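Local coordinates for lyase/mutase (Burkholderia cenocepacia, PDB 4LSB), which is a magnesium-binding enzyme of the lyase/mutase kind, built on the TIM-barrel fold of the phosphoenolpyruvate phosphomutase family, at residues E109-A114 with F157-T162. Sequence-based numbering, arbitrary orientation.
Sequences ETIRLA and FPFTLT
Ile111 meets Phe159 and Leu161 in the buried layer between helices and sheet of a TIM barrel. Helix 104-116 joins strands 92-95 and 121-125, whereas Leu161 belongs to the next parallel strand, 160-164, so the helix reaches one strand beyond the pair it connects. The separation is wide, with Ile111 CA and Leu161 CA 9.0 Å apart, and apolar side chains alone bridge it; no hydrogen bond crosses.

Along the helix, Glu109 does not reach 157-162 and is paired instead with Arg112 one turn on. Its OE1 receives both Arg112 NE and Arg112 NH2, the latter at 2.8 Å in a salt bridge. Arg112 thus grips side-on, with OE1 close to its guanidinium plane, although NE comes 32° out of the carboxylate plane. Thr110 OG1 is hydrogen-bonded to Gly99 O, Thr106 O and Arg74 NH1.

Ile111 makes the contact with both branches. CG1 lies beside the backbone N (chi1 -66°), and the branch ends in CD1, which sits 3.9 Å from Leu161 CD1 and 4.1 Å from Phe159 CE1. The other branch, CG2, stands 4.2 Å above the plane of the Phe159 ring, displaced toward its rim. Phe159 extends into this position because its CG is anti to the backbone N (chi1 -179°). Leu161 does not aim its CB at the helix, but its outer end comes closer, crossing the isoleucine at roughly a right angle. Ala148 and Ala151 of helix 138-153 also touch Ile111, while Ala152 and Val149 touch Phe159 and Leu161 respectively, so that helix adds to the apolar cluster, as does Leu96, which touches Ile111 and Ala114.

One turn after Thr110, Ala114 borders the cluster more loosely, its CB 5.0 Å from Phe159 CE2.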
ATOM      1  N   GLU B 109     -12.217 -11.143 -24.507  1.00 23.47           N
ATOM      2  CA  GLU B 109     -12.298 -11.965 -23.299  1.00 23.30           C
ATOM      3  C   GLU B 109     -11.880 -11.165 -22.064  1.00 21.73           C
ATOM      4  O   GLU B 109     -12.519 -11.228 -21.025  1.00 19.26           O
ATOM      5  CB  GLU B 109     -11.424 -13.202 -23.440  1.00 26.14           C
ATOM      6  CG  GLU B 109     -11.427 -14.115 -22.226  1.00 28.91           C
ATOM      7  CD  GLU B 109     -12.756 -14.831 -21.962  1.00 33.13           C
ATOM      8  OE1 GLU B 109     -13.734 -14.666 -22.740  1.00 32.86           O
ATOM      9  OE2 GLU B 109     -12.826 -15.575 -20.948  1.00 38.48           O
ATOM     10  N   THR B 110     -10.821 -10.378 -22.199  1.00 21.05           N
ATOM     11  CA  THR B 110     -10.396  -9.530 -21.086  1.00 20.75           C
ATOM     12  C   THR B 110     -11.519  -8.581 -20.611  1.00 19.82           C
ATOM     13  O   THR B 110     -11.765  -8.410 -19.389  1.00 20.00           O
ATOM     14  CB  THR B 110      -9.115  -8.764 -21.463  1.00 20.88           C
ATOM     15  OG1 THR B 110      -8.037  -9.691 -21.587  1.00 20.71           O
ATOM     16  CG2 THR B 110      -8.751  -7.778 -20.385  1.00 21.72           C
ATOM     17  N   ILE B 111     -12.221  -7.962 -21.554  1.00 18.92           N
ATOM     18  CA  ILE B 111     -13.358  -7.119 -21.190  1.00 18.22           C
ATOM     19  C   ILE B 111     -14.426  -7.919 -20.424  1.00 18.05           C
ATOM     20  O   ILE B 111     -14.934  -7.483 -19.388  1.00 17.48           O
ATOM     21  CB  ILE B 111     -14.030  -6.460 -22.430  1.00 18.06           C
ATOM     22  CG1 ILE B 111     -13.095  -5.456 -23.103  1.00 18.72           C
ATOM     23  CG2 ILE B 111     -15.365  -5.804 -22.039  1.00 16.93           C
ATOM     24  CD1 ILE B 111     -12.656  -4.299 -22.191  1.00 19.48           C
ATOM     25  N   ARG B 112     -14.777  -9.101 -20.904  1.00 17.91           N
ATOM     26  CA  ARG B 112     -15.799  -9.923 -20.202  1.00 19.74           C
ATOM     27  C   ARG B 112     -15.371 -10.283 -18.809  1.00 18.26           C
ATOM     28  O   ARG B 112     -16.161 -10.235 -17.885  1.00 17.59           O
ATOM     29  CB  ARG B 112     -16.076 -11.228 -20.937  1.00 21.86           C
ATOM     30  CG  ARG B 112     -16.738 -11.097 -22.275  1.00 25.84           C
ATOM     31  CD  ARG B 112     -17.252 -12.476 -22.714  1.00 28.99           C
ATOM     32  NE  ARG B 112     -16.166 -13.214 -23.380  1.00 33.49           N
ATOM     33  CZ  ARG B 112     -15.780 -12.997 -24.643  1.00 35.53           C
ATOM     34  NH1 ARG B 112     -16.425 -12.095 -25.385  1.00 36.33           N
ATOM     35  NH2 ARG B 112     -14.755 -13.694 -25.163  1.00 35.37           N
ATOM     36  N   LEU B 113     -14.113 -10.696 -18.680  1.00 17.97           N
ATOM     37  CA  LEU B 113     -13.560 -11.045 -17.372  1.00 18.18           C
ATOM     38  C   LEU B 113     -13.501  -9.851 -16.409  1.00 17.37           C
ATOM     39  O   LEU B 113     -13.698  -9.992 -15.208  1.00 16.78           O
ATOM     40  CB  LEU B 113     -12.166 -11.656 -17.530  1.00 20.09           C
ATOM     41  CG  LEU B 113     -12.170 -13.056 -18.179  1.00 21.13           C
ATOM     42  CD1 LEU B 113     -10.757 -13.448 -18.578  1.00 23.08           C
ATOM     43  CD2 LEU B 113     -12.838 -14.095 -17.293  1.00 21.65           C
ATOM     44  N   ALA B 114     -13.203  -8.679 -16.940  1.00 17.39           N
ATOM     45  CA  ALA B 114     -13.081  -7.496 -16.095  1.00 16.43           C
ATOM     46  C   ALA B 114     -14.460  -7.147 -15.587  1.00 15.77           C
ATOM     47  O   ALA B 114     -14.626  -6.819 -14.434  1.00 16.19           O
ATOM     48  CB  ALA B 114     -12.489  -6.330 -16.849  1.00 15.65           C
ATOM     49  N   PHE B 157     -25.420  -4.101 -18.788  1.00 22.85           N
ATOM     50  CA  PHE B 157     -25.344  -2.748 -18.214  1.00 22.78           C
ATOM     51  C   PHE B 157     -24.360  -1.993 -19.066  1.00 22.53           C
ATOM     52  O   PHE B 157     -23.624  -2.604 -19.842  1.00 20.05           O
ATOM     53  CB  PHE B 157     -24.868  -2.776 -16.761  1.00 23.47           C
ATOM     54  CG  PHE B 157     -23.630  -3.575 -16.551  1.00 23.96           C
ATOM     55  CD1 PHE B 157     -22.370  -3.049 -16.839  1.00 25.50           C
ATOM     56  CD2 PHE B 157     -23.717  -4.867 -16.080  1.00 25.60           C
ATOM     57  CE1 PHE B 157     -21.227  -3.806 -16.648  1.00 26.43           C
ATOM     58  CE2 PHE B 157     -22.587  -5.614 -15.891  1.00 25.82           C
ATOM     59  CZ  PHE B 157     -21.339  -5.094 -16.184  1.00 25.32           C
ATOM     60  N   PRO B 158     -24.361  -0.647 -18.969  1.00 21.90           N
ATOM     61  CA  PRO B 158     -23.479   0.098 -19.837  1.00 21.67           C
ATOM     62  C   PRO B 158     -22.021   0.029 -19.348  1.00 21.43           C
ATOM     63  O   PRO B 158     -21.697   0.456 -18.235  1.00 25.55           O
ATOM     64  CB  PRO B 158     -24.004   1.538 -19.757  1.00 23.07           C
ATOM     65  CG  PRO B 158     -24.974   1.583 -18.636  1.00 23.89           C
ATOM     66  CD  PRO B 158     -25.369   0.177 -18.286  1.00 23.20           C
ATOM     67  N   PHE B 159     -21.154  -0.516 -20.163  1.00 18.74           N
ATOM     68  CA  PHE B 159     -19.731  -0.627 -19.811  1.00 17.70           C
ATOM     69  C   PHE B 159     -19.016   0.505 -20.527  1.00 16.41           C
ATOM     70  O   PHE B 159     -19.180   0.670 -21.754  1.00 15.89           O
ATOM     71  CB  PHE B 159     -19.174  -1.985 -20.213  1.00 17.18           C
ATOM     72  CG  PHE B 159     -17.709  -2.198 -19.851  1.00 15.90           C
ATOM     73  CD1 PHE B 159     -16.693  -1.705 -20.654  1.00 16.47           C
ATOM     74  CD2 PHE B 159     -17.372  -2.925 -18.725  1.00 15.52           C
ATOM     75  CE1 PHE B 159     -15.385  -1.918 -20.320  1.00 16.06           C
ATOM     76  CE2 PHE B 159     -16.071  -3.122 -18.384  1.00 16.31           C
ATOM     77  CZ  PHE B 159     -15.064  -2.613 -19.188  1.00 16.27           C
ATOM     78  N   THR B 160     -18.310   1.332 -19.766  1.00 15.22           N
ATOM     79  CA  THR B 160     -17.648   2.509 -20.324  1.00 15.31           C
ATOM     80  C   THR B 160     -16.240   2.156 -20.744  1.00 14.19           C
ATOM     81  O   THR B 160     -15.351   1.973 -19.890  1.00 13.73           O
ATOM     82  CB  THR B 160     -17.604   3.676 -19.341  1.00 15.42           C
ATOM     83  OG1 THR B 160     -18.942   4.060 -19.048  1.00 15.29           O
ATOM     84  CG2 THR B 160     -16.842   4.849 -19.944  1.00 15.35           C
ATOM     85  N   LEU B 161     -16.078   1.967 -22.070  1.00 15.42           N
ATOM     86  CA  LEU B 161     -14.810   1.599 -22.673  1.00 15.67           C
ATOM     87  C   LEU B 161     -13.942   2.812 -23.002  1.00 15.62           C
ATOM     88  O   LEU B 161     -14.328   3.670 -23.775  1.00 15.44           O
ATOM     89  CB  LEU B 161     -14.940   0.725 -23.922  1.00 16.51           C
ATOM     90  CG  LEU B 161     -13.598   0.319 -24.566  1.00 17.22           C
ATOM     91  CD1 LEU B 161     -12.848  -0.744 -23.794  1.00 16.91           C
ATOM     92  CD2 LEU B 161     -13.782  -0.174 -26.001  1.00 19.41           C
ATOM     93  N   THR B 162     -12.758   2.836 -22.394  1.00 15.19           N
ATOM     94  CA  THR B 162     -11.746   3.848 -22.713  1.00 15.62           C
ATOM     95  C   THR B 162     -10.741   3.230 -23.690  1.00 16.67           C
ATOM     96  O   THR B 162     -10.132   2.210 -23.392  1.00 15.81           O
ATOM     97  CB  THR B 162     -11.039   4.361 -21.451  1.00 15.83           C
ATOM     98  OG1 THR B 162     -11.972   4.928 -20.544  1.00 14.98           O
ATOM     99  CG2 THR B 162     -10.023   5.431 -21.808  1.00 16.10           C
TER